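Glucose-6-phosphate 1-dehydrogenase (Mycobacterium avium, PDB 4LGV) catalyses the NADP-linked oxidation of glucose 6-phosphate to 6-phosphogluconolactone, the entry step of the oxidative pentose phosphate pathway. Local coordinates at residues Glu170-Leu175 and Asp435-Thr440; Asp192-Lys197 and Ile227-Asp232; Gln204-Ala209 and Lys215-Asp220; His255-Leu260 and Arg442-Val447; Leu262-Pro267 and Ala281-Ala286. All blocks are in the same frame, centred on the assembly; numbering follows the deposited sequence.

Contact 1: residues Glu170-Leu175 and Asp435-Thr440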
# COMPACT_ATOMS: atom_id res chain seq x y z
N GLU A 170 -0.76 -28.18 31.07
CA GLU A 170 -1.59 -28.75 32.16
C GLU A 170 -1.10 -28.28 33.54
O GLU A 170 -1.90 -27.80 34.36
CB GLU A 170 -1.69 -30.29 32.08
N SER A 171 0.21 -28.33 33.78
CA SER A 171 0.76 -27.92 35.07
C SER A 171 0.59 -26.40 35.31
O SER A 171 0.29 -25.96 36.43
CB SER A 171 2.23 -28.35 35.19
OG SER A 171 3.06 -27.81 34.15
N ALA A 172 0.74 -25.59 34.26
CA ALA A 172 0.48 -24.15 34.40
C ALA A 172 -0.98 -23.86 34.70
O ALA A 172 -1.29 -23.01 35.54
CB ALA A 172 0.91 -23.39 33.15
N ARG A 173 -1.90 -24.55 34.02
CA ARG A 173 -3.33 -24.39 34.29
C ARG A 173 -3.70 -24.77 35.72
O ARG A 173 -4.52 -24.10 36.33
CB ARG A 173 -4.17 -25.20 33.31
CG ARG A 173 -4.42 -24.50 31.99
CD ARG A 173 -5.26 -25.33 31.03
NE ARG A 173 -6.62 -25.44 31.58
CZ ARG A 173 -7.56 -24.48 31.52
NH1 ARG A 173 -7.33 -23.31 30.90
NH2 ARG A 173 -8.74 -24.70 32.08
N ASP A 174 -3.12 -25.85 36.24
CA ASP A 174 -3.41 -26.30 37.61
C ASP A 174 -2.92 -25.29 38.63
O ASP A 174 -3.64 -24.96 39.56
CB ASP A 174 -2.80 -27.68 37.94
CG ASP A 174 -3.40 -28.82 37.10
OD1 ASP A 174 -4.46 -28.66 36.45
OD2 ASP A 174 -2.78 -29.91 37.09
N LEU A 175 -1.69 -24.83 38.46
CA LEU A 175 -1.14 -23.86 39.37
C LEU A 175 -2.01 -22.63 39.34
O LEU A 175 -2.45 -22.12 40.37
CB LEU A 175 0.30 -23.51 38.99
CG LEU A 175 0.89 -22.30 39.70
CD1 LEU A 175 0.81 -22.45 41.20
CD2 LEU A 175 2.35 -22.09 39.27
N ASP A 435 -3.68 -15.35 29.98
CA ASP A 435 -4.11 -15.77 28.65
C ASP A 435 -2.87 -15.99 27.74
O ASP A 435 -2.81 -16.96 27.01
CB ASP A 435 -5.12 -14.79 28.05
CG ASP A 435 -4.59 -13.31 28.01
OD1 ASP A 435 -3.54 -12.94 28.60
OD2 ASP A 435 -5.28 -12.50 27.40
N ALA A 436 -1.88 -15.13 27.84
CA ALA A 436 -0.65 -15.30 27.05
C ALA A 436 0.14 -16.54 27.49
O ALA A 436 0.67 -17.29 26.68
CB ALA A 436 0.21 -14.07 27.16
N ILE A 437 0.19 -16.75 28.79
CA ILE A 437 0.86 -17.91 29.30
C ILE A 437 0.26 -19.18 28.66
O ILE A 437 0.98 -20.04 28.16
CB ILE A 437 0.81 -17.91 30.85
CG1 ILE A 437 1.51 -16.65 31.43
CG2 ILE A 437 1.14 -19.30 31.40
CD1 ILE A 437 2.86 -16.86 32.03
N GLU A 438 -1.06 -19.29 28.69
CA GLU A 438 -1.73 -20.49 28.20
C GLU A 438 -1.59 -20.65 26.69
O GLU A 438 -1.35 -21.73 26.23
CB GLU A 438 -3.18 -20.49 28.65
CG GLU A 438 -3.22 -20.62 30.16
CD GLU A 438 -4.59 -20.95 30.76
OE1 GLU A 438 -5.48 -21.44 30.02
OE2 GLU A 438 -4.72 -20.77 32.01
N GLU A 439 -1.64 -19.58 25.95
CA GLU A 439 -1.40 -19.67 24.53
C GLU A 439 0.02 -20.09 24.21
O GLU A 439 0.23 -20.87 23.30
CB GLU A 439 -1.66 -18.33 23.82
CG GLU A 439 -3.12 -17.90 23.74
CD GLU A 439 -4.02 -18.88 23.02
OE1 GLU A 439 -3.62 -19.49 22.00
OE2 GLU A 439 -5.14 -19.07 23.50
N THR A 440 1.00 -19.57 24.93
CA THR A 440 2.39 -19.94 24.62
C THR A 440 2.69 -21.38 24.99
O THR A 440 3.47 -22.03 24.30
CB THR A 440 3.43 -19.01 25.24
OG1 THR A 440 3.19 -18.89 26.63
CG2 THR A 440 3.30 -17.61 24.60
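Ile437 is the first residue of Asp435-Thr440 to touch the opposing helix: its branch methyl CG2 lies 4.5 Å from CB of Ala172. That gap is wide for an apolar contact, so the two side chains face each other without packing tightly. The next residue, Glu438, makes the strong link. Its CG stands beside the backbone N, opposite the carbonyl carbon (chi1 -65°), and from there the chain runs extended to its carboxylate, the side chains of Glu438 and Arg173 crossing at about a right angle. NH1 of Arg173 donates to OE1 of Glu438 over 2.8 Å in a salt bridge. The bridge joins two domains: helix 169-180 belongs to the Rossmann-like coenzyme domain with its parallel sheet, and helix 434-449 to the C-terminal domain. OE1 sits at the guanidinium edge, close to its plane, and is approached on its syn side. The bond is short but bent, with an N-H...O angle of 132°, and the planes of the two charged groups are 85° apart. A bend at chi3 turns the guanidinium to the carboxylate; separately, CG of Arg173 lies 3.7 Å from OE2 of Glu438. Farther along, Glu439 turns to other partners, pairing through OE1 with NH2 of Arg442, while OG1 of Thr440 bonds with NE2 of Gln253 on helix 246-264.

Contact 2: residues Asp192-Lys197 and Ile227-Asp232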
# COMPACT_ATOMS: atom_id res chain seq x y z
N ASP A 192 9.78 -13.32 35.64
CA ASP A 192 10.72 -14.01 34.76
C ASP A 192 11.82 -13.02 34.46
O ASP A 192 11.59 -12.03 33.78
CB ASP A 192 10.02 -14.47 33.48
CG ASP A 192 10.95 -15.25 32.53
OD1 ASP A 192 12.18 -15.09 32.57
OD2 ASP A 192 10.42 -16.07 31.74
N HIS A 193 13.02 -13.28 35.00
CA HIS A 193 14.11 -12.32 34.91
C HIS A 193 14.42 -11.92 33.49
O HIS A 193 14.75 -10.77 33.26
CB HIS A 193 15.36 -12.87 35.59
CG HIS A 193 15.09 -13.29 36.99
ND1 HIS A 193 15.93 -14.12 37.68
CD2 HIS A 193 14.03 -13.03 37.80
CE1 HIS A 193 15.40 -14.36 38.86
NE2 HIS A 193 14.26 -13.70 38.96
N PHE A 194 14.27 -12.85 32.54
CA PHE A 194 14.49 -12.49 31.12
C PHE A 194 13.62 -11.32 30.64
O PHE A 194 14.09 -10.45 29.94
CB PHE A 194 14.30 -13.67 30.21
CG PHE A 194 15.41 -14.69 30.29
CD1 PHE A 194 16.70 -14.36 29.94
CD2 PHE A 194 15.15 -15.96 30.69
CE1 PHE A 194 17.72 -15.29 30.02
CE2 PHE A 194 16.16 -16.89 30.79
CZ PHE A 194 17.45 -16.58 30.44
N LEU A 195 12.37 -11.29 31.06
CA LEU A 195 11.45 -10.20 30.68
C LEU A 195 11.87 -8.83 31.14
O LEU A 195 11.60 -7.86 30.47
CB LEU A 195 10.01 -10.46 31.18
CG LEU A 195 9.19 -11.13 30.09
CD1 LEU A 195 9.74 -12.52 29.81
CD2 LEU A 195 7.74 -11.20 30.53
N GLY A 196 12.61 -8.79 32.25
CA GLY A 196 13.21 -7.56 32.74
C GLY A 196 14.18 -6.93 31.80
O GLY A 196 14.52 -5.77 31.98
N LYS A 197 14.64 -7.67 30.79
CA LYS A 197 15.53 -7.14 29.76
C LYS A 197 14.79 -6.52 28.60
O LYS A 197 15.41 -5.99 27.69
CB LYS A 197 16.39 -8.27 29.17
CG LYS A 197 17.36 -8.89 30.14
CD LYS A 197 18.10 -10.10 29.54
CE LYS A 197 19.32 -10.50 30.37
NZ LYS A 197 20.37 -9.43 30.25
N ILE A 227 14.91 -14.80 14.80
CA ILE A 227 15.14 -14.41 16.18
C ILE A 227 16.27 -15.25 16.76
O ILE A 227 16.23 -16.48 16.71
CB ILE A 227 13.87 -14.62 17.00
CG1 ILE A 227 12.82 -13.62 16.52
CG2 ILE A 227 14.19 -14.45 18.47
CD1 ILE A 227 11.46 -13.74 17.21
N THR A 228 17.31 -14.58 17.22
CA THR A 228 18.48 -15.26 17.76
C THR A 228 18.67 -14.84 19.19
O THR A 228 18.75 -13.65 19.49
CB THR A 228 19.75 -14.88 16.99
OG1 THR A 228 19.66 -15.35 15.64
CG2 THR A 228 20.98 -15.49 17.64
N MET A 229 18.72 -15.82 20.09
CA MET A 229 19.13 -15.57 21.45
C MET A 229 20.35 -16.43 21.79
O MET A 229 20.23 -17.64 21.98
CB MET A 229 18.04 -15.90 22.45
CG MET A 229 18.66 -15.81 23.84
SD MET A 229 17.44 -15.98 25.09
CE MET A 229 18.48 -15.65 26.50
N ALA A 230 21.50 -15.79 21.91
CA ALA A 230 22.75 -16.49 22.18
C ALA A 230 23.35 -16.08 23.52
O ALA A 230 23.37 -14.89 23.87
CB ALA A 230 23.73 -16.23 21.06
N GLU A 231 23.78 -17.06 24.28
CA GLU A 231 24.57 -16.79 25.50
C GLU A 231 25.93 -17.50 25.34
O GLU A 231 25.97 -18.64 24.93
CB GLU A 231 23.81 -17.29 26.74
CG GLU A 231 22.53 -16.51 27.00
CD GLU A 231 21.70 -17.06 28.13
OE1 GLU A 231 21.44 -18.28 28.16
OE2 GLU A 231 21.33 -16.30 29.03
N ASP A 232 27.01 -16.80 25.65
CA ASP A 232 28.37 -17.32 25.46
C ASP A 232 28.88 -17.96 26.73
O ASP A 232 30.03 -17.81 27.09
CB ASP A 232 29.34 -16.21 24.98
CG ASP A 232 29.42 -15.00 25.93
OD1 ASP A 232 28.61 -14.86 26.86
OD2 ASP A 232 30.32 -14.16 25.73
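Two first torsions aim Phe194 and Met229 at each other: CG of Phe194 lies opposite its carbonyl carbon (chi1 -72°), whereas CG of Met229 lies opposite its backbone N (chi1 171°) and the chain then runs straight out from the strand. The two side chains meet at about a right angle. Methyl CE of Met229 approaches CE1 of Phe194 to 3.6 Å. SD of Met229 stays 5.4 Å from the centroid of the Phe194 ring, 24° off its normal, a long Met-aromatic contact above the face. Glu231 and Phe194 reach toward each other, OE2 of Glu231 lying 3.9 Å from CE1 of Phe194 at the ring edge, where the slightly positive C-H rim should suit a carboxylate oxygen. The other oxygen, OE1, forms a salt bridge with Lys341. The backbone N of Phe194 is held by the Asp192 side chain, donating to OD1 of Asp192 over 3.1 Å in an Asx turn. His255 meets the same ring. The segment Asp192-Lys197 carries the D-H-(Y/F)-L-G-K signature of glucose-6-phosphate dehydrogenases, which in relatives lines the sugar phosphate site, here set against strand 222-230 of the C-terminal sheet.

Contact 3: residues Gln204-Ala209 and Lys215-Asp220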
# COMPACT_ATOMS: atom_id res chain seq x y z
N GLN A 204 7.99 -0.24 21.30
CA GLN A 204 6.74 0.29 20.83
C GLN A 204 6.94 1.65 20.21
O GLN A 204 6.37 1.96 19.17
CB GLN A 204 5.70 0.35 21.94
CG GLN A 204 5.20 -1.01 22.31
CD GLN A 204 4.18 -0.91 23.41
OE1 GLN A 204 2.99 -0.71 23.16
NE2 GLN A 204 4.64 -1.09 24.65
N TYR A 205 7.74 2.49 20.85
CA TYR A 205 7.91 3.84 20.32
C TYR A 205 8.58 3.74 18.98
O TYR A 205 8.23 4.44 18.04
CB TYR A 205 8.72 4.70 21.31
CG TYR A 205 8.90 6.11 20.86
CD1 TYR A 205 7.95 7.08 21.10
CD2 TYR A 205 10.06 6.49 20.17
CE1 TYR A 205 8.16 8.41 20.68
CE2 TYR A 205 10.29 7.80 19.77
CZ TYR A 205 9.33 8.76 20.00
OH TYR A 205 9.58 10.07 19.55
N LEU A 206 9.58 2.85 18.89
CA LEU A 206 10.34 2.69 17.65
C LEU A 206 9.40 2.38 16.51
O LEU A 206 9.46 2.97 15.44
CB LEU A 206 11.37 1.61 17.84
CG LEU A 206 12.25 1.22 16.67
CD1 LEU A 206 13.54 0.64 17.14
CD2 LEU A 206 11.59 0.15 15.85
N ARG A 207 8.48 1.47 16.77
CA ARG A 207 7.54 0.96 15.75
C ARG A 207 6.39 1.88 15.43
O ARG A 207 5.91 1.92 14.29
CB ARG A 207 6.88 -0.34 16.25
CG ARG A 207 7.71 -1.58 16.13
CD ARG A 207 6.86 -2.83 16.44
NE ARG A 207 5.74 -2.95 15.52
CZ ARG A 207 4.62 -3.61 15.75
NH1 ARG A 207 4.44 -4.29 16.87
NH2 ARG A 207 3.66 -3.59 14.83
N PHE A 208 5.91 2.58 16.42
CA PHE A 208 4.61 3.23 16.31
C PHE A 208 4.73 4.69 16.13
O PHE A 208 3.72 5.34 15.80
CB PHE A 208 3.72 2.92 17.54
CG PHE A 208 3.44 1.45 17.78
CD1 PHE A 208 3.36 0.57 16.76
CD2 PHE A 208 3.16 0.97 19.05
CE1 PHE A 208 3.07 -0.80 16.96
CE2 PHE A 208 2.91 -0.39 19.29
CZ PHE A 208 2.86 -1.28 18.24
N ALA A 209 5.91 5.25 16.38
CA ALA A 209 6.09 6.71 16.27
C ALA A 209 6.91 7.09 15.06
O ALA A 209 7.05 8.27 14.77
CB ALA A 209 6.77 7.26 17.53
N LYS A 215 5.55 1.95 8.00
CA LYS A 215 5.22 1.61 6.63
C LYS A 215 5.79 0.29 6.16
O LYS A 215 5.20 -0.32 5.28
CB LYS A 215 5.74 2.68 5.68
CG LYS A 215 4.85 3.90 5.63
CD LYS A 215 3.47 3.47 5.12
CE LYS A 215 2.66 4.55 4.44
NZ LYS A 215 2.54 5.60 5.46
N LEU A 216 6.91 -0.16 6.72
CA LEU A 216 7.56 -1.38 6.30
C LEU A 216 7.14 -2.59 7.13
O LEU A 216 7.51 -3.71 6.82
CB LEU A 216 9.08 -1.22 6.42
CG LEU A 216 9.73 -0.01 5.75
CD1 LEU A 216 11.21 0.12 6.03
CD2 LEU A 216 9.50 -0.08 4.24
N TRP A 217 6.33 -2.39 8.16
CA TRP A 217 6.21 -3.42 9.21
C TRP A 217 5.05 -4.39 9.00
O TRP A 217 4.20 -4.59 9.87
CB TRP A 217 6.07 -2.69 10.56
CG TRP A 217 6.77 -3.35 11.66
CD1 TRP A 217 6.28 -4.35 12.45
CD2 TRP A 217 8.06 -3.04 12.15
NE1 TRP A 217 7.24 -4.70 13.39
CE2 TRP A 217 8.33 -3.91 13.22
CE3 TRP A 217 9.03 -2.11 11.80
CZ2 TRP A 217 9.51 -3.83 13.97
CZ3 TRP A 217 10.21 -2.05 12.51
CH2 TRP A 217 10.44 -2.89 13.59
N ASP A 218 5.02 -5.00 7.83
CA ASP A 218 4.02 -6.01 7.46
C ASP A 218 4.52 -6.90 6.29
O ASP A 218 5.63 -6.70 5.77
CB ASP A 218 2.70 -5.37 7.15
CG ASP A 218 2.75 -4.45 5.95
OD1 ASP A 218 3.52 -4.72 5.01
OD2 ASP A 218 2.01 -3.46 5.93
N ARG A 219 3.75 -7.93 5.95
CA ARG A 219 4.15 -8.93 4.96
C ARG A 219 4.36 -8.38 3.56
O ARG A 219 4.88 -9.09 2.70
CB ARG A 219 3.07 -10.01 4.87
CG ARG A 219 1.74 -9.49 4.37
CD ARG A 219 0.60 -10.42 4.71
NE ARG A 219 0.71 -11.68 3.98
CZ ARG A 219 0.32 -11.87 2.72
NH1 ARG A 219 -0.16 -10.89 1.98
NH2 ARG A 219 0.42 -13.07 2.20
N ASP A 220 3.93 -7.15 3.31
CA ASP A 220 4.10 -6.58 1.98
C ASP A 220 5.55 -6.15 1.82
O ASP A 220 6.04 -6.06 0.67
CB ASP A 220 3.16 -5.40 1.71
CG ASP A 220 1.68 -5.80 1.63
OD1 ASP A 220 1.37 -6.98 1.40
OD2 ASP A 220 0.81 -4.91 1.74
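Arg207 lies flat on the indole of Trp217: the guanidinium and ring planes differ by 14° and their centres are 4.2 Å apart, the geometry of a stacked cation-pi pair. NE of Arg207 stands 3.1 Å from NE1 of Trp217 over the ring face. Both atoms are donors, so the closeness reflects stacking and not a hydrogen bond. Along the chain, CG of Arg207 sits 3.9 Å from the centroid of the six-membered ring of Trp217, 22° off its normal, adding a CH-pi contact. A bend at chi3 (60°) lays the guanidinium along the pyrrole side. Its other face holds CE1 of Phe208, 3.4 Å above the plane, so both faces of the guanidinium meet aromatic residues, Trp217 flat and Phe208 through CE1. Leu206 comes in across the indole instead, CD2 4.0 Å from CH2 of Trp217. The polar ends point to the C-terminal end of helix 246-264 and the residue that follows it: NH1 of Arg207 donates to the carbonyl O of Leu262 and of Met265, and NE1 of Trp217 to that of Val263. A cation and an indole N-H thus occupy carbonyls there, an arrangement typical of helix C-capping by side chains, here where helix 200-209 and the turn before strand 222-230 converge.

Contact 4: residues His255-Leu260 and Arg442-Val447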
# COMPACT_ATOMS: atom_id res chain seq x y z
N HIS A 255 9.90 -15.75 27.33
CA HIS A 255 10.74 -14.62 26.89
C HIS A 255 10.68 -14.34 25.39
O HIS A 255 10.28 -13.23 24.98
CB HIS A 255 12.19 -14.86 27.33
CG HIS A 255 13.14 -13.75 27.00
ND1 HIS A 255 12.85 -12.43 27.22
CD2 HIS A 255 14.41 -13.78 26.50
CE1 HIS A 255 13.88 -11.68 26.84
NE2 HIS A 255 14.85 -12.47 26.43
N LEU A 256 11.08 -15.31 24.58
CA LEU A 256 11.25 -15.05 23.17
C LEU A 256 9.92 -14.89 22.46
O LEU A 256 9.80 -14.07 21.56
CB LEU A 256 12.12 -16.10 22.50
CG LEU A 256 13.57 -16.11 22.90
CD1 LEU A 256 14.38 -17.16 22.13
CD2 LEU A 256 14.21 -14.76 22.68
N LEU A 257 8.92 -15.69 22.83
CA LEU A 257 7.58 -15.50 22.26
C LEU A 257 6.99 -14.16 22.66
O LEU A 257 6.29 -13.52 21.88
CB LEU A 257 6.66 -16.65 22.65
CG LEU A 257 6.94 -17.96 21.90
CD1 LEU A 257 6.04 -19.08 22.40
CD2 LEU A 257 6.71 -17.76 20.42
N GLN A 258 7.30 -13.69 23.85
CA GLN A 258 6.84 -12.34 24.25
C GLN A 258 7.53 -11.26 23.40
O GLN A 258 6.93 -10.27 23.06
CB GLN A 258 7.10 -12.10 25.74
CG GLN A 258 6.13 -12.86 26.65
CD GLN A 258 4.90 -12.05 27.00
OE1 GLN A 258 4.98 -10.82 27.20
NE2 GLN A 258 3.76 -12.72 27.10
N VAL A 259 8.82 -11.47 23.11
CA VAL A 259 9.58 -10.55 22.26
C VAL A 259 8.98 -10.52 20.83
O VAL A 259 8.74 -9.45 20.29
CB VAL A 259 11.05 -10.94 22.16
CG1 VAL A 259 11.74 -10.26 20.98
CG2 VAL A 259 11.78 -10.51 23.41
N LEU A 260 8.68 -11.70 20.30
CA LEU A 260 8.02 -11.79 19.02
C LEU A 260 6.72 -11.02 19.03
O LEU A 260 6.43 -10.25 18.12
CB LEU A 260 7.80 -13.26 18.67
CG LEU A 260 6.97 -13.48 17.42
CD1 LEU A 260 7.67 -12.82 16.23
CD2 LEU A 260 6.80 -14.94 17.15
N ARG A 442 0.36 -23.77 24.78
CA ARG A 442 -0.25 -24.50 23.66
C ARG A 442 0.71 -24.54 22.47
O ARG A 442 0.91 -25.59 21.87
CB ARG A 442 -1.54 -23.82 23.23
CG ARG A 442 -2.12 -24.36 21.92
CD ARG A 442 -3.30 -23.57 21.40
NE ARG A 442 -2.97 -22.18 21.04
CZ ARG A 442 -2.31 -21.78 19.96
NH1 ARG A 442 -1.84 -22.64 19.07
NH2 ARG A 442 -2.12 -20.49 19.74
N ILE A 443 1.33 -23.40 22.17
CA ILE A 443 2.23 -23.31 21.03
C ILE A 443 3.40 -24.27 21.14
O ILE A 443 3.70 -24.97 20.17
CB ILE A 443 2.71 -21.86 20.83
CG1 ILE A 443 1.54 -21.01 20.36
CG2 ILE A 443 3.80 -21.77 19.80
CD1 ILE A 443 1.75 -19.54 20.53
N VAL A 444 4.04 -24.34 22.30
CA VAL A 444 5.28 -25.15 22.45
C VAL A 444 5.02 -26.62 22.80
O VAL A 444 5.90 -27.45 22.66
CB VAL A 444 6.28 -24.56 23.48
CG1 VAL A 444 6.66 -23.13 23.13
CG2 VAL A 444 5.74 -24.62 24.91
N GLN A 445 3.82 -26.94 23.26
CA GLN A 445 3.55 -28.28 23.78
C GLN A 445 4.02 -29.45 22.87
O GLN A 445 4.53 -30.42 23.36
CB GLN A 445 2.07 -28.42 24.13
CG GLN A 445 1.78 -29.67 24.92
CD GLN A 445 2.50 -29.61 26.24
OE1 GLN A 445 3.09 -30.58 26.66
NE2 GLN A 445 2.58 -28.41 26.84
N PRO A 446 3.83 -29.35 21.55
CA PRO A 446 4.12 -30.51 20.71
C PRO A 446 5.58 -30.86 20.72
O PRO A 446 5.94 -32.04 20.68
CB PRO A 446 3.69 -30.07 19.32
CG PRO A 446 2.60 -29.09 19.57
CD PRO A 446 3.01 -28.35 20.83
N VAL A 447 6.42 -29.84 20.84
CA VAL A 447 7.87 -30.05 20.98
C VAL A 447 8.24 -30.66 22.34
O VAL A 447 9.20 -31.44 22.44
CB VAL A 447 8.60 -28.72 20.73
CG1 VAL A 447 9.99 -28.72 21.31
CG2 VAL A 447 8.66 -28.46 19.24
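Leu257 of helix 246-264 reaches across to Ile443 and Val444 in a helix-helix contact of the alpha+beta C-terminal domain, whose large mixed sheet lies on another side of helix 246-264. The apolar contacts are few. CD1 of Leu257 is 4.2 Å from CG1 of Val444 and 4.4 Å from CG2 of Ile443, so one methyl faces two successive residues of the partner. The side chains of Leu257 and Val444 run antiparallel, passing alongside each other. The Leu257 chain is stretched, with CD1 anti to CA (chi2 177°), which carries the methyl part of the way across the 9.5 Å between CA of Leu257 and CA of Ile443. Its neighbour Leu256 packs instead on Met229, Leu337 and Ala339 of the sheet, so adjacent leucines serve different layers. Polar interactions flank this apolar centre without crossing it. Gln258 bonds through OE1 to NZ of Lys280, and Arg442 through NH2 to the carbonyl O of Met287. Backbone bonding sets the shape of the partner helix: the N of Pro446 carries no hydrogen, the helix kinks there, and N of Val447 makes just a weak bond of 3.0 Å to O of Val444.

Contact 5: residues Leu262-Pro267 and Ala281-Ala286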
# COMPACT_ATOMS: atom_id res chain seq x y z
N LEU A 262 5.77 -8.52 20.84
CA LEU A 262 6.01 -7.08 20.85
C LEU A 262 6.33 -6.59 19.44
O LEU A 262 5.94 -5.50 19.06
CB LEU A 262 7.16 -6.73 21.77
CG LEU A 262 6.86 -6.78 23.24
CD1 LEU A 262 8.10 -6.49 24.07
CD2 LEU A 262 5.78 -5.80 23.64
N VAL A 263 7.09 -7.39 18.71
CA VAL A 263 7.54 -7.04 17.37
C VAL A 263 6.37 -7.11 16.41
O VAL A 263 6.30 -6.33 15.48
CB VAL A 263 8.67 -8.00 16.91
CG1 VAL A 263 8.93 -7.85 15.43
CG2 VAL A 263 9.95 -7.67 17.65
N ALA A 264 5.47 -8.06 16.64
CA ALA A 264 4.42 -8.40 15.67
C ALA A 264 3.02 -7.85 15.94
O ALA A 264 2.18 -7.79 15.03
CB ALA A 264 4.34 -9.86 15.55
N MET A 265 2.75 -7.43 17.16
CA MET A 265 1.39 -7.02 17.55
C MET A 265 0.91 -5.78 16.84
O MET A 265 1.71 -4.91 16.43
CB MET A 265 1.30 -6.76 19.04
CG MET A 265 2.17 -5.63 19.54
SD MET A 265 2.19 -5.44 21.32
CE MET A 265 3.14 -3.93 21.40
N GLU A 266 -0.42 -5.70 16.75
CA GLU A 266 -1.11 -4.48 16.40
C GLU A 266 -0.92 -3.46 17.54
O GLU A 266 -0.72 -3.83 18.69
CB GLU A 266 -2.61 -4.73 16.17
CG GLU A 266 -2.88 -5.75 15.10
CD GLU A 266 -2.33 -5.37 13.73
OE1 GLU A 266 -2.49 -4.19 13.34
OE2 GLU A 266 -1.80 -6.25 13.02
N PRO A 267 -1.02 -2.17 17.21
CA PRO A 267 -0.86 -1.18 18.24
C PRO A 267 -1.97 -1.21 19.27
O PRO A 267 -3.11 -1.22 18.92
CB PRO A 267 -0.92 0.17 17.45
CG PRO A 267 -1.57 -0.17 16.17
CD PRO A 267 -1.22 -1.58 15.87
N ALA A 281 -1.74 -11.12 23.28
CA ALA A 281 -2.53 -12.32 23.25
C ALA A 281 -3.08 -12.54 21.84
O ALA A 281 -3.08 -13.66 21.36
CB ALA A 281 -3.69 -12.25 24.27
N GLU A 282 -3.55 -11.49 21.19
CA GLU A 282 -4.04 -11.63 19.81
C GLU A 282 -3.01 -12.26 18.88
O GLU A 282 -3.40 -12.93 17.95
CB GLU A 282 -4.36 -10.27 19.18
CG GLU A 282 -5.61 -9.67 19.68
CD GLU A 282 -5.93 -8.36 18.93
OE1 GLU A 282 -5.06 -7.79 18.09
OE2 GLU A 282 -7.06 -7.91 19.24
N VAL A 283 -1.74 -11.91 19.06
CA VAL A 283 -0.69 -12.47 18.24
C VAL A 283 -0.68 -13.97 18.43
O VAL A 283 -0.69 -14.72 17.48
CB VAL A 283 0.69 -11.91 18.59
CG1 VAL A 283 1.79 -12.66 17.84
CG2 VAL A 283 0.78 -10.44 18.26
N PHE A 284 -0.61 -14.40 19.68
CA PHE A 284 -0.43 -15.82 19.99
C PHE A 284 -1.63 -16.62 19.48
O PHE A 284 -1.48 -17.77 19.04
CB PHE A 284 -0.23 -16.02 21.51
CG PHE A 284 0.99 -15.36 22.07
CD1 PHE A 284 2.22 -15.43 21.39
CD2 PHE A 284 0.93 -14.68 23.27
CE1 PHE A 284 3.34 -14.84 21.91
CE2 PHE A 284 2.06 -14.07 23.78
CZ PHE A 284 3.28 -14.16 23.11
N ARG A 285 -2.81 -16.01 19.52
CA ARG A 285 -4.04 -16.72 19.07
C ARG A 285 -4.04 -17.00 17.58
O ARG A 285 -4.81 -17.82 17.13
CB ARG A 285 -5.29 -15.97 19.48
CG ARG A 285 -5.43 -16.12 20.99
CD ARG A 285 -6.63 -15.43 21.58
NE ARG A 285 -7.83 -16.04 21.05
CZ ARG A 285 -9.03 -15.47 21.05
NH1 ARG A 285 -9.19 -14.24 21.51
NH2 ARG A 285 -10.06 -16.13 20.56
N ALA A 286 -3.19 -16.33 16.82
CA ALA A 286 -3.11 -16.53 15.40
C ALA A 286 -1.91 -17.38 15.05
O ALA A 286 -1.58 -17.54 13.85
CB ALA A 286 -3.00 -15.17 14.66
O HOH W 1 -1.99 -7.70 18.22
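Val283 buries more surface in this contact than any other residue, resting on the backbone where Ala264 gives way to Met265. Its CG2 comes within 3.5 Å of CA of Met265 and 3.8 Å of CB of Met265, while CG1 lies 4.4 Å from CB of Ala264, so both branches rest against one side of the chain where it leaves the helix. Met265 has its CG wedged between the backbone N and carbonyl carbon (chi1 63°), which sends the thioether off toward Gln204 and Phe208. Helix 246-264 ends here, and after the connection 265-272 the last turn of helix 273-284 packs across its C-terminal end. A water bridges the two segments, accepting from N of Glu266 at 2.9 Å and donating to OE1 of Glu282 at 3.1 Å. The two carboxylates keep apart, OE2 of Glu266 lying 6.2 Å from OE1 of Glu282. Each has a cationic partner: Glu266 bonds to Arg329, and OE2 of Glu282 to Lys279 of the third subunit, at a subunit interface.

How the contacts relate
Following the chain, contact 1 opens first, at 170-175 in the coenzyme domain, and its loop stays open until 435-440. Inside it, contact 2 joins 192-197 to strand 222-230, and contact 3 is nested in that loop, closing near the start of the same strand. Contact 4 then opens on helix 246-264, and contact 5 nests within it as the next helix, 273-284, packs on the end of the first. Contact 1 closes before contact 4 does, so they cross, both using helix 434-449. Contact 5 touches contacts 1, 3 and 4, with Phe284 against Thr440 and Leu257. Contact 1 links the two domains, contact 2 brings the signature segment to the sheet, and the others join helices and a loop.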